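Local coordinates for lipase (Photobacterium sp. M37, PDB 2ORY), which probably hydrolyses triacylglycerols to release fatty acids, as a cold-adapted class 3 lipase of the alpha/beta hydrolase fold, at residues K134-L139 against S181-W186; K111-A116 against A217-D222; F12-Y17 against D324-T329; K35-A40 against D70-V75. All blocks are in the same frame, centred on the assembly; numbering follows the deposited sequence.

Contact 1: residues K134-L139 against S181-W186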
loop_
_atom_site.group_PDB
_atom_site.type_symbol
_atom_site.label_atom_id
_atom_site.label_comp_id
_atom_site.label_asym_id
_atom_site.label_seq_id
_atom_site.Cartn_x
_atom_site.Cartn_y
_atom_site.Cartn_z
ATOM N N LYS A 134 4.058 11.561 6.396
ATOM C CA LYS A 134 4.722 12.212 7.544
ATOM C C LYS A 134 4.744 11.287 8.754
ATOM O O LYS A 134 5.727 11.266 9.490
ATOM C CB LYS A 134 4.051 13.549 7.923
ATOM C CG LYS A 134 4.094 14.617 6.805
ATOM C CD LYS A 134 5.521 14.888 6.274
ATOM C CE LYS A 134 5.667 14.720 4.739
ATOM N NZ LYS A 134 4.817 15.649 3.914
ATOM N N THR A 135 3.669 10.529 8.967
ATOM C CA THR A 135 3.656 9.598 10.087
ATOM C C THR A 135 4.701 8.499 9.847
ATOM O O THR A 135 5.349 8.054 10.789
ATOM C CB THR A 135 2.272 8.956 10.278
ATOM O OG1 THR A 135 1.987 8.085 9.174
ATOM C CG2 THR A 135 1.213 10.023 10.339
ATOM N N LEU A 136 4.868 8.056 8.596
ATOM C CA LEU A 136 5.888 7.032 8.298
ATOM C C LEU A 136 7.320 7.587 8.430
ATOM O O LEU A 136 8.237 6.852 8.771
ATOM C CB LEU A 136 5.713 6.461 6.877
ATOM C CG LEU A 136 4.407 5.698 6.565
ATOM C CD1 LEU A 136 4.430 5.190 5.143
ATOM C CD2 LEU A 136 4.230 4.543 7.531
ATOM N N GLN A 137 7.502 8.877 8.144
ATOM C CA GLN A 137 8.815 9.512 8.209
ATOM C C GLN A 137 9.239 9.756 9.642
ATOM O O GLN A 137 10.427 9.917 9.928
ATOM C CB GLN A 137 8.818 10.863 7.462
ATOM C CG GLN A 137 8.455 10.799 5.982
ATOM C CD GLN A 137 8.396 12.175 5.331
ATOM O OE1 GLN A 137 7.878 13.126 5.916
ATOM N NE2 GLN A 137 8.916 12.283 4.105
ATOM N N LYS A 138 8.270 9.790 10.549
ATOM C CA LYS A 138 8.579 10.039 11.939
ATOM C C LYS A 138 8.529 8.802 12.802
ATOM O O LYS A 138 8.954 8.841 13.941
ATOM C CB LYS A 138 7.646 11.121 12.495
ATOM C CG LYS A 138 7.906 12.498 11.891
ATOM C CD LYS A 138 6.875 13.521 12.341
ATOM C CE LYS A 138 5.476 13.161 11.845
ATOM N NZ LYS A 138 4.456 14.196 12.192
ATOM N N LEU A 139 8.031 7.694 12.265
ATOM C CA LEU A 139 7.958 6.464 13.045
ATOM C C LEU A 139 9.328 6.018 13.535
ATOM O O LEU A 139 10.333 6.222 12.861
ATOM C CB LEU A 139 7.358 5.331 12.216
ATOM C CG LEU A 139 5.849 5.180 11.980
ATOM C CD1 LEU A 139 5.647 4.074 10.942
ATOM C CD2 LEU A 139 5.113 4.839 13.300
ATOM N N SER A 181 4.457 3.667 -2.767
ATOM C CA SER A 181 4.914 4.302 -3.993
ATOM C C SER A 181 5.289 5.755 -3.703
ATOM O O SER A 181 6.291 6.279 -4.210
ATOM C CB SER A 181 3.830 4.210 -5.067
ATOM O OG SER A 181 2.620 4.792 -4.630
ATOM N N THR A 182 4.496 6.404 -2.858
ATOM C CA THR A 182 4.778 7.783 -2.505
ATOM C C THR A 182 6.082 7.843 -1.690
ATOM O O THR A 182 6.924 8.696 -1.946
ATOM C CB THR A 182 3.577 8.410 -1.718
ATOM O OG1 THR A 182 2.393 8.350 -2.536
ATOM C CG2 THR A 182 3.854 9.891 -1.356
ATOM N N LEU A 183 6.273 6.917 -0.749
ATOM C CA LEU A 183 7.485 6.933 0.060
ATOM C C LEU A 183 8.712 6.724 -0.820
ATOM O O LEU A 183 9.733 7.401 -0.628
ATOM C CB LEU A 183 7.453 5.859 1.166
ATOM C CG LEU A 183 8.666 5.914 2.119
ATOM C CD1 LEU A 183 8.259 5.698 3.562
ATOM C CD2 LEU A 183 9.665 4.866 1.721
ATOM N N ALA A 184 8.607 5.794 -1.773
ATOM C CA ALA A 184 9.702 5.498 -2.696
ATOM C C ALA A 184 10.127 6.753 -3.460
ATOM O O ALA A 184 11.317 6.990 -3.653
ATOM C CB ALA A 184 9.282 4.403 -3.678
ATOM N N LEU A 185 9.158 7.552 -3.902
ATOM C CA LEU A 185 9.480 8.778 -4.622
ATOM C C LEU A 185 10.197 9.759 -3.701
ATOM O O LEU A 185 11.097 10.473 -4.141
ATOM C CB LEU A 185 8.223 9.462 -5.192
ATOM C CG LEU A 185 8.471 10.735 -6.039
ATOM C CD1 LEU A 185 9.356 10.402 -7.240
ATOM C CD2 LEU A 185 7.161 11.318 -6.537
ATOM N N TRP A 186 9.810 9.802 -2.428
ATOM C CA TRP A 186 10.460 10.713 -1.501
ATOM C C TRP A 186 11.930 10.334 -1.338
ATOM O O TRP A 186 12.795 11.205 -1.321
ATOM C CB TRP A 186 9.759 10.697 -0.147
ATOM C CG TRP A 186 10.614 11.185 0.983
ATOM C CD1 TRP A 186 11.140 12.431 1.136
ATOM C CD2 TRP A 186 11.017 10.433 2.130
ATOM N NE1 TRP A 186 11.843 12.508 2.310
ATOM C CE2 TRP A 186 11.786 11.295 2.942
ATOM C CE3 TRP A 186 10.793 9.112 2.559
ATOM C CZ2 TRP A 186 12.335 10.884 4.158
ATOM C CZ3 TRP A 186 11.335 8.709 3.768
ATOM C CH2 TRP A 186 12.098 9.596 4.558
#
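Helices 127-138 and 175-189 of the alpha/beta hydrolase fold meet here, joined by Gln137 on Trp186 and Leu136 on Leu183. The glutamine-indole pair covers more surface. Gln137 runs out in extended form, chi2 177°, and brings its amide end over one face of the indole. NE2 stands above the middle of the ring system, 3.3 Å from Trp186 CE2, and farther back along the chain CG lies over the six-membered ring, 4.2 Å from its centroid, in a CH-pi contact. The amide is not laid flat on the indole: the two planes are 61° apart. NE2 and Trp186 NE1 come within 3.4 Å of each other, but both are donors and do not bond; NE2 is hydrogen-bonded instead to Tyr115 OH, and the Tyr115 ring also meets Trp186. Helix 175-189 follows strand 166-173 and the probable nucleophile elbow at Ser174, and Leu136 lies near that elbow without touching it. Deeper in, Leu136 and Leu183 meet through their CD1 methyls at 4.2 Å. With CG anti to the backbone N, chi1 -175°, Leu183 reaches out toward the other helix, and its CG also lies at the edge of the Trp186 ring, in plane. Both leucines rest on Ile89 of strand 84-90 in the central sheet.

Contact 2: residues K111-A116 against A217-D222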
loop_
_atom_site.group_PDB
_atom_site.type_symbol
_atom_site.label_atom_id
_atom_site.label_comp_id
_atom_site.label_asym_id
_atom_site.label_seq_id
_atom_site.Cartn_x
_atom_site.Cartn_y
_atom_site.Cartn_z
ATOM N N LYS A 111 -1.702 19.342 -0.703
ATOM C CA LYS A 111 -0.413 19.972 -0.416
ATOM C C LYS A 111 0.548 19.777 -1.592
ATOM O O LYS A 111 0.576 18.722 -2.233
ATOM C CB LYS A 111 0.208 19.400 0.865
ATOM C CG LYS A 111 -0.260 20.119 2.132
ATOM C CD LYS A 111 0.414 19.581 3.390
ATOM C CE LYS A 111 0.227 20.522 4.580
ATOM N NZ LYS A 111 -1.208 20.821 4.886
ATOM N N LYS A 112 1.338 20.796 -1.889
ATOM C CA LYS A 112 2.252 20.660 -3.001
ATOM C C LYS A 112 3.351 19.707 -2.562
ATOM O O LYS A 112 3.764 19.717 -1.399
ATOM C CB LYS A 112 2.836 22.020 -3.418
ATOM C CG LYS A 112 3.773 22.645 -2.417
ATOM C CD LYS A 112 5.014 23.229 -3.094
ATOM C CE LYS A 112 4.681 24.369 -4.045
ATOM N NZ LYS A 112 5.871 24.740 -4.879
ATOM N N TRP A 113 3.769 18.849 -3.485
ATOM C CA TRP A 113 4.834 17.891 -3.236
ATOM C C TRP A 113 6.029 18.720 -2.773
ATOM O O TRP A 113 6.505 19.610 -3.483
ATOM C CB TRP A 113 5.161 17.140 -4.524
ATOM C CG TRP A 113 6.243 16.128 -4.384
ATOM C CD1 TRP A 113 7.442 16.116 -5.043
ATOM C CD2 TRP A 113 6.205 14.930 -3.589
ATOM N NE1 TRP A 113 8.147 14.979 -4.713
ATOM C CE2 TRP A 113 7.416 14.236 -3.826
ATOM C CE3 TRP A 113 5.266 14.379 -2.704
ATOM C CZ2 TRP A 113 7.714 13.013 -3.208
ATOM C CZ3 TRP A 113 5.562 13.156 -2.084
ATOM C CH2 TRP A 113 6.779 12.490 -2.342
ATOM N N PRO A 114 6.524 18.441 -1.565
ATOM C CA PRO A 114 7.657 19.213 -1.064
ATOM C C PRO A 114 9.072 18.826 -1.470
ATOM O O PRO A 114 10.002 19.575 -1.194
ATOM C CB PRO A 114 7.457 19.166 0.458
ATOM C CG PRO A 114 6.795 17.857 0.689
ATOM C CD PRO A 114 5.869 17.664 -0.495
ATOM N N TYR A 115 9.250 17.707 -2.161
ATOM C CA TYR A 115 10.605 17.281 -2.487
ATOM C C TYR A 115 11.114 17.459 -3.909
ATOM O O TYR A 115 12.204 17.010 -4.219
ATOM C CB TYR A 115 10.787 15.822 -2.052
ATOM C CG TYR A 115 10.287 15.585 -0.652
ATOM C CD1 TYR A 115 9.063 14.946 -0.419
ATOM C CD2 TYR A 115 11.008 16.050 0.442
ATOM C CE1 TYR A 115 8.578 14.782 0.869
ATOM C CE2 TYR A 115 10.530 15.894 1.724
ATOM C CZ TYR A 115 9.318 15.261 1.934
ATOM O OH TYR A 115 8.854 15.132 3.215
ATOM N N ALA A 116 10.326 18.087 -4.772
ATOM C CA ALA A 116 10.744 18.337 -6.146
ATOM C C ALA A 116 9.753 19.260 -6.844
ATOM O O ALA A 116 8.564 19.286 -6.509
ATOM C CB ALA A 116 10.876 17.033 -6.921
ATOM N N ALA A 217 1.551 12.539 -10.448
ATOM C CA ALA A 217 1.589 11.220 -11.070
ATOM C C ALA A 217 2.506 11.197 -12.294
ATOM O O ALA A 217 3.242 10.234 -12.500
ATOM C CB ALA A 217 0.168 10.790 -11.473
ATOM N N ASP A 218 2.458 12.240 -13.118
ATOM C CA ASP A 218 3.337 12.282 -14.294
ATOM C C ASP A 218 4.810 12.426 -13.854
ATOM O O ASP A 218 5.710 11.812 -14.425
ATOM C CB ASP A 218 2.942 13.430 -15.230
ATOM C CG ASP A 218 1.666 13.140 -16.017
ATOM O OD1 ASP A 218 1.322 11.949 -16.201
ATOM O OD2 ASP A 218 1.015 14.112 -16.466
ATOM N N TYR A 219 5.064 13.231 -12.833
ATOM C CA TYR A 219 6.424 13.355 -12.363
ATOM C C TYR A 219 6.878 11.988 -11.842
ATOM O O TYR A 219 7.979 11.519 -12.154
ATOM C CB TYR A 219 6.519 14.385 -11.253
ATOM C CG TYR A 219 7.877 14.421 -10.616
ATOM C CD1 TYR A 219 8.995 14.870 -11.327
ATOM C CD2 TYR A 219 8.062 13.986 -9.303
ATOM C CE1 TYR A 219 10.257 14.885 -10.741
ATOM C CE2 TYR A 219 9.324 13.993 -8.715
ATOM C CZ TYR A 219 10.411 14.439 -9.437
ATOM O OH TYR A 219 11.659 14.415 -8.852
ATOM N N PHE A 220 6.030 11.340 -11.044
ATOM C CA PHE A 220 6.360 10.007 -10.517
ATOM C C PHE A 220 6.737 9.018 -11.649
ATOM O O PHE A 220 7.728 8.292 -11.547
ATOM C CB PHE A 220 5.173 9.430 -9.740
ATOM C CG PHE A 220 5.427 8.064 -9.190
ATOM C CD1 PHE A 220 5.955 7.905 -7.913
ATOM C CD2 PHE A 220 5.178 6.932 -9.959
ATOM C CE1 PHE A 220 6.232 6.631 -7.409
ATOM C CE2 PHE A 220 5.452 5.657 -9.470
ATOM C CZ PHE A 220 5.979 5.507 -8.190
ATOM N N ASP A 221 5.930 8.980 -12.706
ATOM C CA ASP A 221 6.176 8.084 -13.833
ATOM C C ASP A 221 7.539 8.338 -14.458
ATOM O O ASP A 221 8.328 7.413 -14.684
ATOM C CB ASP A 221 5.088 8.256 -14.895
ATOM C CG ASP A 221 3.768 7.640 -14.475
ATOM O OD1 ASP A 221 3.731 7.019 -13.389
ATOM O OD2 ASP A 221 2.778 7.773 -15.229
ATOM N N ASP A 222 7.807 9.605 -14.730
ATOM C CA ASP A 222 9.076 9.995 -15.318
ATOM C C ASP A 222 10.251 9.632 -14.406
ATOM O O ASP A 222 11.355 9.384 -14.887
ATOM C CB ASP A 222 9.068 11.498 -15.620
ATOM C CG ASP A 222 10.258 11.926 -16.441
ATOM O OD1 ASP A 222 11.265 12.401 -15.862
ATOM O OD2 ASP A 222 10.194 11.766 -17.674
#
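Ala116 and Trp113 meet Tyr219, where the loop leaving strand 110-112 passes over helix 214-224. The apolar part is small. Ala116 points its CB at the far end of the tyrosine, 3.6 Å from Tyr219 CZ and 3.3 Å from Tyr219 OH, coming at the phenol ring obliquely. Tyr219 gets there because its CG is anti to the backbone N, chi1 173°, which sends the ring off the helix toward the loop.

Aromatic packing holds the indole from within the loop and from the helix: Tyr115 CD1 lies 3.6 Å above one face of Trp113, toward its rim, and Phe216 meets the indole edge-to-face. The approach of Trp113 to Tyr219 is longer and oblique, with Trp113 NE1 4.3 Å from Tyr219 CE2.

The polar part runs through a third element. Asp189, at the end of helix 175-189, takes Tyr219 OH on OD1 and Trp113 NE1 on OD2, one hydrogen bond to each oxygen. The two segments thus share no direct polar bond; their O-H and N-H are joined through a single carboxylate, whose ionised form the two donors would favour.

Contact 3: residues F12-Y17 against D324-T329; sequences FSYMSY and DDIPLT
Tyr14, on the N-terminal helix 5-15, packs against Ile326 and Leu328 near the C-terminus. From CB outward its atoms pass one neighbour after another. CB sits 3.9 Å from Ile326 CG2, and the same methyl is 4.2 Å from Tyr14 CG. It approaches the ring obliquely, the two side chains crossing at about a right angle; it is the branch of Ile326 anti to the backbone N that does the touching. At CD2 a second partner joins: Leu328 CD2 lies 3.8 Å from Tyr14 CD2 and 3.7 Å from Tyr14 CE2, set at the edge of the ring, near its plane. The hydroxyl at the tip passes beyond both residues and hydrogen-bonds to Val313 O, which follows His312 of the probable triad, while the ring meets His173 edge-to-face.

The partners are presented by a sharp bend. Pro327 is the centre of an inverse gamma turn, with a weak bond from Leu328 N to Ile326 O, and it occupies the N-cap position right before helix 328-332. Ile326 starts out toward Tyr14, and Leu328 reaches it with the end of its side chain. Ser16 OG bonds back to Phe12 O at 2.8 Å, in the carbonyl plane on a lone pair. Helix 5-15 is thereby packed on the turn leading into helix 328-332, near the probable nucleophile elbow and Ser-His-Asp triad of an alpha/beta hydrolase.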
loop_
_atom_site.group_PDB
_atom_site.type_symbol
_atom_site.label_atom_id
_atom_site.label_comp_id
_atom_site.label_asym_id
_atom_site.label_seq_id
_atom_site.Cartn_x
_atom_site.Cartn_y
_atom_site.Cartn_z
ATOM N N PHE A 12 5.111 -10.008 1.117
ATOM C CA PHE A 12 5.564 -9.076 2.142
ATOM C C PHE A 12 4.469 -8.073 2.463
ATOM O O PHE A 12 4.309 -7.667 3.610
ATOM C CB PHE A 12 6.807 -8.321 1.677
ATOM C CG PHE A 12 8.063 -9.139 1.720
ATOM C CD1 PHE A 12 8.785 -9.397 0.553
ATOM C CD2 PHE A 12 8.544 -9.621 2.935
ATOM C CE1 PHE A 12 9.969 -10.118 0.598
ATOM C CE2 PHE A 12 9.724 -10.345 2.990
ATOM C CZ PHE A 12 10.443 -10.594 1.819
ATOM N N SER A 13 3.719 -7.675 1.442
ATOM C CA SER A 13 2.645 -6.721 1.642
ATOM C C SER A 13 1.583 -7.333 2.538
ATOM O O SER A 13 1.031 -6.651 3.404
ATOM C CB SER A 13 2.017 -6.313 0.309
ATOM O OG SER A 13 2.858 -5.419 -0.402
ATOM N N TYR A 14 1.304 -8.620 2.343
ATOM C CA TYR A 14 0.281 -9.290 3.151
ATOM C C TYR A 14 0.729 -9.688 4.546
ATOM O O TYR A 14 -0.081 -9.709 5.481
ATOM C CB TYR A 14 -0.306 -10.494 2.408
ATOM C CG TYR A 14 -1.456 -10.086 1.497
ATOM C CD1 TYR A 14 -1.265 -9.124 0.500
ATOM C CD2 TYR A 14 -2.739 -10.619 1.658
ATOM C CE1 TYR A 14 -2.315 -8.696 -0.313
ATOM C CE2 TYR A 14 -3.812 -10.203 0.841
ATOM C CZ TYR A 14 -3.589 -9.235 -0.143
ATOM O OH TYR A 14 -4.616 -8.789 -0.957
ATOM N N MET A 15 2.016 -9.973 4.699
ATOM C CA MET A 15 2.561 -10.322 6.006
ATOM C C MET A 15 2.455 -9.085 6.906
ATOM O O MET A 15 2.441 -9.199 8.127
ATOM C CB MET A 15 4.029 -10.743 5.870
ATOM C CG MET A 15 4.639 -11.317 7.153
ATOM S SD MET A 15 6.351 -11.877 6.916
ATOM C CE MET A 15 7.226 -10.360 7.056
ATOM N N SER A 16 2.385 -7.909 6.280
ATOM C CA SER A 16 2.259 -6.639 6.986
ATOM C C SER A 16 0.979 -6.577 7.804
ATOM O O SER A 16 0.905 -5.874 8.813
ATOM C CB SER A 16 2.219 -5.488 5.988
ATOM O OG SER A 16 3.325 -5.545 5.124
ATOM N N TYR A 17 -0.027 -7.305 7.350
ATOM C CA TYR A 17 -1.325 -7.308 7.996
ATOM C C TYR A 17 -1.489 -8.131 9.282
ATOM O O TYR A 17 -2.559 -8.112 9.893
ATOM C CB TYR A 17 -2.394 -7.711 6.970
ATOM C CG TYR A 17 -2.698 -6.602 5.976
ATOM C CD1 TYR A 17 -2.611 -6.820 4.601
ATOM C CD2 TYR A 17 -3.058 -5.324 6.419
ATOM C CE1 TYR A 17 -2.870 -5.798 3.689
ATOM C CE2 TYR A 17 -3.322 -4.294 5.514
ATOM C CZ TYR A 17 -3.225 -4.540 4.154
ATOM O OH TYR A 17 -3.497 -3.528 3.264
ATOM N N ASP A 324 -2.510 -20.697 -2.214
ATOM C CA ASP A 324 -1.929 -21.709 -1.346
ATOM C C ASP A 324 -0.646 -21.228 -0.713
ATOM O O ASP A 324 -0.056 -21.931 0.103
ATOM C CB ASP A 324 -1.663 -22.979 -2.147
ATOM C CG ASP A 324 -2.934 -23.590 -2.698
ATOM O OD1 ASP A 324 -2.851 -24.304 -3.719
ATOM O OD2 ASP A 324 -4.016 -23.363 -2.107
ATOM N N ASP A 325 -0.230 -20.018 -1.078
ATOM C CA ASP A 325 1.010 -19.441 -0.573
ATOM C C ASP A 325 0.883 -18.388 0.530
ATOM O O ASP A 325 1.818 -18.215 1.327
ATOM C CB ASP A 325 1.802 -18.862 -1.739
ATOM C CG ASP A 325 2.277 -19.930 -2.696
ATOM O OD1 ASP A 325 3.143 -20.735 -2.286
ATOM O OD2 ASP A 325 1.777 -19.976 -3.846
ATOM N N ILE A 326 -0.256 -17.692 0.571
ATOM C CA ILE A 326 -0.515 -16.647 1.567
ATOM C C ILE A 326 -1.716 -17.014 2.452
ATOM O O ILE A 326 -2.863 -16.978 2.007
ATOM C CB ILE A 326 -0.771 -15.317 0.855
ATOM C CG1 ILE A 326 0.502 -14.917 0.101
ATOM C CG2 ILE A 326 -1.233 -14.256 1.848
ATOM C CD1 ILE A 326 0.396 -13.618 -0.691
ATOM N N PRO A 327 -1.457 -17.350 3.726
ATOM C CA PRO A 327 -2.437 -17.752 4.747
ATOM C C PRO A 327 -3.380 -16.660 5.199
ATOM O O PRO A 327 -3.252 -16.133 6.303
ATOM C CB PRO A 327 -1.554 -18.250 5.885
ATOM C CG PRO A 327 -0.398 -17.316 5.814
ATOM C CD PRO A 327 -0.116 -17.215 4.325
ATOM N N LEU A 328 -4.337 -16.347 4.347
ATOM C CA LEU A 328 -5.295 -15.287 4.620
ATOM C C LEU A 328 -5.999 -15.409 5.963
ATOM O O LEU A 328 -5.966 -14.482 6.769
ATOM C CB LEU A 328 -6.322 -15.232 3.492
ATOM C CG LEU A 328 -5.759 -14.835 2.125
ATOM C CD1 LEU A 328 -6.850 -14.995 1.085
ATOM C CD2 LEU A 328 -5.229 -13.390 2.150
ATOM N N THR A 329 -6.625 -16.555 6.203
ATOM C CA THR A 329 -7.349 -16.784 7.448
ATOM C C THR A 329 -6.451 -16.598 8.668
ATOM O O THR A 329 -6.897 -16.143 9.721
ATOM C CB THR A 329 -7.972 -18.197 7.458
ATOM O OG1 THR A 329 -6.953 -19.167 7.179
ATOM C CG2 THR A 329 -9.051 -18.314 6.393
#

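Contact 4: residues K35-A40 against D70-V75; sequences KKMKEA and DAMMYV
The methyl of Met37 touches both Tyr74 and Met72. CE stands over the centre of the Tyr74 ring, 3.4 Å from its centroid and 15° off the normal, a CH-pi contact; the nearest ring atom is Tyr74 CE2, 3.3 Å from Met37 CE. The sulfur lies over the same ring, with Met37 SD 4.1 Å from the centroid, so the end of the thioether makes a Met-aromatic contact as well. At about a right angle to the ring direction the methyl also meets Met72 tip to tip, the two CE atoms 3.4 Å apart, tighter than ordinary van der Waals contact.

Torsions place these groups. Met37 leaves its helix nearly straight and bends only at chi3, 133°, which turns CE onto the ring. Tyr74 has CG between the backbone N and the carbonyl carbon, chi1 66°, and in that position its ring stands up from the strand to receive the methyl.

Farther out, Met72 and Tyr74 point toward the helix from strand 66-78 while Met73, between them, points away. Backbone bonds join Met72 to Arg90 and Tyr74 to Ala88, which pair strand 66-78 with strand 84-90. Met15 of helix 5-15 touches both Met37 and Tyr74, and Tyr74 OH is hydrogen-bonded to Phe12 O, which anchors the far end of the ring.

Helix 30-43 thus meets the sheet in this pairing by apolar, CH-pi and Met-aromatic contacts, without a polar bond between the two segments, and with the tyrosine hydroxyl bonded to the backbone of helix 5-15.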
loop_
_atom_site.group_PDB
_atom_site.type_symbol
_atom_site.label_atom_id
_atom_site.label_comp_id
_atom_site.label_asym_id
_atom_site.label_seq_id
_atom_site.Cartn_x
_atom_site.Cartn_y
_atom_site.Cartn_z
ATOM N N LYS A 35 6.937 -11.142 16.288
ATOM C CA LYS A 35 6.957 -12.580 16.507
ATOM C C LYS A 35 6.302 -13.293 15.333
ATOM O O LYS A 35 6.788 -14.314 14.861
ATOM C CB LYS A 35 6.212 -12.927 17.797
ATOM C CG LYS A 35 6.208 -14.413 18.136
ATOM C CD LYS A 35 5.174 -14.757 19.221
ATOM C CE LYS A 35 3.735 -14.541 18.732
ATOM N NZ LYS A 35 2.686 -14.891 19.751
ATOM N N LYS A 36 5.188 -12.743 14.868
ATOM C CA LYS A 36 4.463 -13.321 13.751
ATOM C C LYS A 36 5.289 -13.292 12.472
ATOM O O LYS A 36 5.357 -14.277 11.733
ATOM C CB LYS A 36 3.144 -12.573 13.544
ATOM C CG LYS A 36 2.075 -12.892 14.594
ATOM C CD LYS A 36 1.600 -14.330 14.442
ATOM C CE LYS A 36 0.635 -14.743 15.550
ATOM N NZ LYS A 36 0.193 -16.174 15.426
ATOM N N MET A 37 5.927 -12.161 12.209
ATOM C CA MET A 37 6.737 -12.046 11.008
ATOM C C MET A 37 7.863 -13.082 10.952
ATOM O O MET A 37 8.083 -13.696 9.922
ATOM C CB MET A 37 7.320 -10.644 10.919
ATOM C CG MET A 37 6.272 -9.583 11.042
ATOM S SD MET A 37 6.937 -7.972 10.720
ATOM C CE MET A 37 5.652 -7.434 9.616
ATOM N N LYS A 38 8.555 -13.280 12.070
ATOM C CA LYS A 38 9.661 -14.230 12.125
ATOM C C LYS A 38 9.199 -15.648 11.843
ATOM O O LYS A 38 9.877 -16.395 11.140
ATOM C CB LYS A 38 10.365 -14.162 13.484
ATOM C CG LYS A 38 11.045 -12.831 13.756
ATOM C CD LYS A 38 11.836 -12.871 15.051
ATOM C CE LYS A 38 12.439 -11.517 15.353
ATOM N NZ LYS A 38 13.226 -11.515 16.615
ATOM N N GLU A 39 8.047 -16.028 12.382
ATOM C CA GLU A 39 7.535 -17.366 12.128
ATOM C C GLU A 39 7.210 -17.533 10.639
ATOM O O GLU A 39 7.486 -18.580 10.039
ATOM C CB GLU A 39 6.270 -17.635 12.943
ATOM C CG GLU A 39 5.697 -19.024 12.677
ATOM C CD GLU A 39 4.319 -19.241 13.283
ATOM O OE1 GLU A 39 3.796 -20.372 13.163
ATOM O OE2 GLU A 39 3.757 -18.289 13.875
ATOM N N ALA A 40 6.600 -16.501 10.059
ATOM C CA ALA A 40 6.234 -16.504 8.641
ATOM C C ALA A 40 7.467 -16.599 7.734
ATOM O O ALA A 40 7.528 -17.425 6.826
ATOM C CB ALA A 40 5.442 -15.231 8.304
ATOM N N ASP A 70 -4.531 3.951 11.379
ATOM C CA ASP A 70 -3.513 3.002 11.805
ATOM C C ASP A 70 -2.487 2.855 10.691
ATOM O O ASP A 70 -2.806 3.034 9.517
ATOM C CB ASP A 70 -4.132 1.632 12.094
ATOM C CG ASP A 70 -4.756 1.545 13.480
ATOM O OD1 ASP A 70 -4.392 2.347 14.358
ATOM O OD2 ASP A 70 -5.600 0.655 13.694
ATOM N N ALA A 71 -1.254 2.539 11.052
ATOM C CA ALA A 71 -0.217 2.354 10.039
ATOM C C ALA A 71 0.922 1.537 10.607
ATOM O O ALA A 71 1.108 1.486 11.827
ATOM C CB ALA A 71 0.293 3.687 9.569
ATOM N N MET A 72 1.678 0.899 9.719
ATOM C CA MET A 72 2.815 0.080 10.127
ATOM C C MET A 72 3.837 -0.024 9.004
ATOM O O MET A 72 3.472 -0.120 7.832
ATOM C CB MET A 72 2.364 -1.333 10.511
ATOM C CG MET A 72 3.476 -2.192 11.148
ATOM S SD MET A 72 4.625 -3.016 9.968
ATOM C CE MET A 72 3.875 -4.594 9.840
ATOM N N MET A 73 5.117 0.006 9.367
ATOM C CA MET A 73 6.177 -0.124 8.379
ATOM C C MET A 73 7.340 -0.899 8.979
ATOM O O MET A 73 7.634 -0.766 10.176
ATOM C CB MET A 73 6.652 1.261 7.903
ATOM C CG MET A 73 7.828 1.236 6.906
ATOM S SD MET A 73 8.068 2.831 6.172
ATOM C CE MET A 73 8.589 3.793 7.631
ATOM N N TYR A 74 7.954 -1.748 8.159
ATOM C CA TYR A 74 9.124 -2.517 8.570
ATOM C C TYR A 74 10.025 -2.698 7.348
ATOM O O TYR A 74 9.618 -2.419 6.204
ATOM C CB TYR A 74 8.733 -3.881 9.181
ATOM C CG TYR A 74 8.078 -4.876 8.239
ATOM C CD1 TYR A 74 8.791 -5.946 7.726
ATOM C CD2 TYR A 74 6.755 -4.716 7.829
ATOM C CE1 TYR A 74 8.207 -6.833 6.816
ATOM C CE2 TYR A 74 6.161 -5.593 6.915
ATOM C CZ TYR A 74 6.896 -6.647 6.410
ATOM O OH TYR A 74 6.347 -7.479 5.463
ATOM N N VAL A 75 11.260 -3.123 7.604
ATOM C CA VAL A 75 12.236 -3.365 6.547
ATOM C C VAL A 75 12.824 -4.780 6.683
ATOM O O VAL A 75 13.292 -5.156 7.756
ATOM C CB VAL A 75 13.392 -2.341 6.617
ATOM C CG1 VAL A 75 14.317 -2.530 5.432
ATOM C CG2 VAL A 75 12.842 -0.920 6.655
#

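Contact 4 (35-40 with 70-75) closes first along the chain; contact 1 (134-139 with 181-186) lies within the span of contact 2 (111-116 with 217-222), and contact 3 (12-17 with 324-329) spans them all, its ends drawn from near the two termini. The central sheet divides them: contacts 1 and 2, which touch through Tyr115 with Gln137 and Trp186, lie on one side, centres 13 Å apart, and contacts 3 and 4, 11 Å apart, on the other. Strand 66-78 joins the groups, since Met73 reaches contact 1 while Tyr74 serves contact 4 and bonds to contact 3. Contacts 2 and 3 are farthest apart, at about 31 Å between centres. The sheet whose strand 166-173 leads to the probable nucleophile is thus covered on both faces.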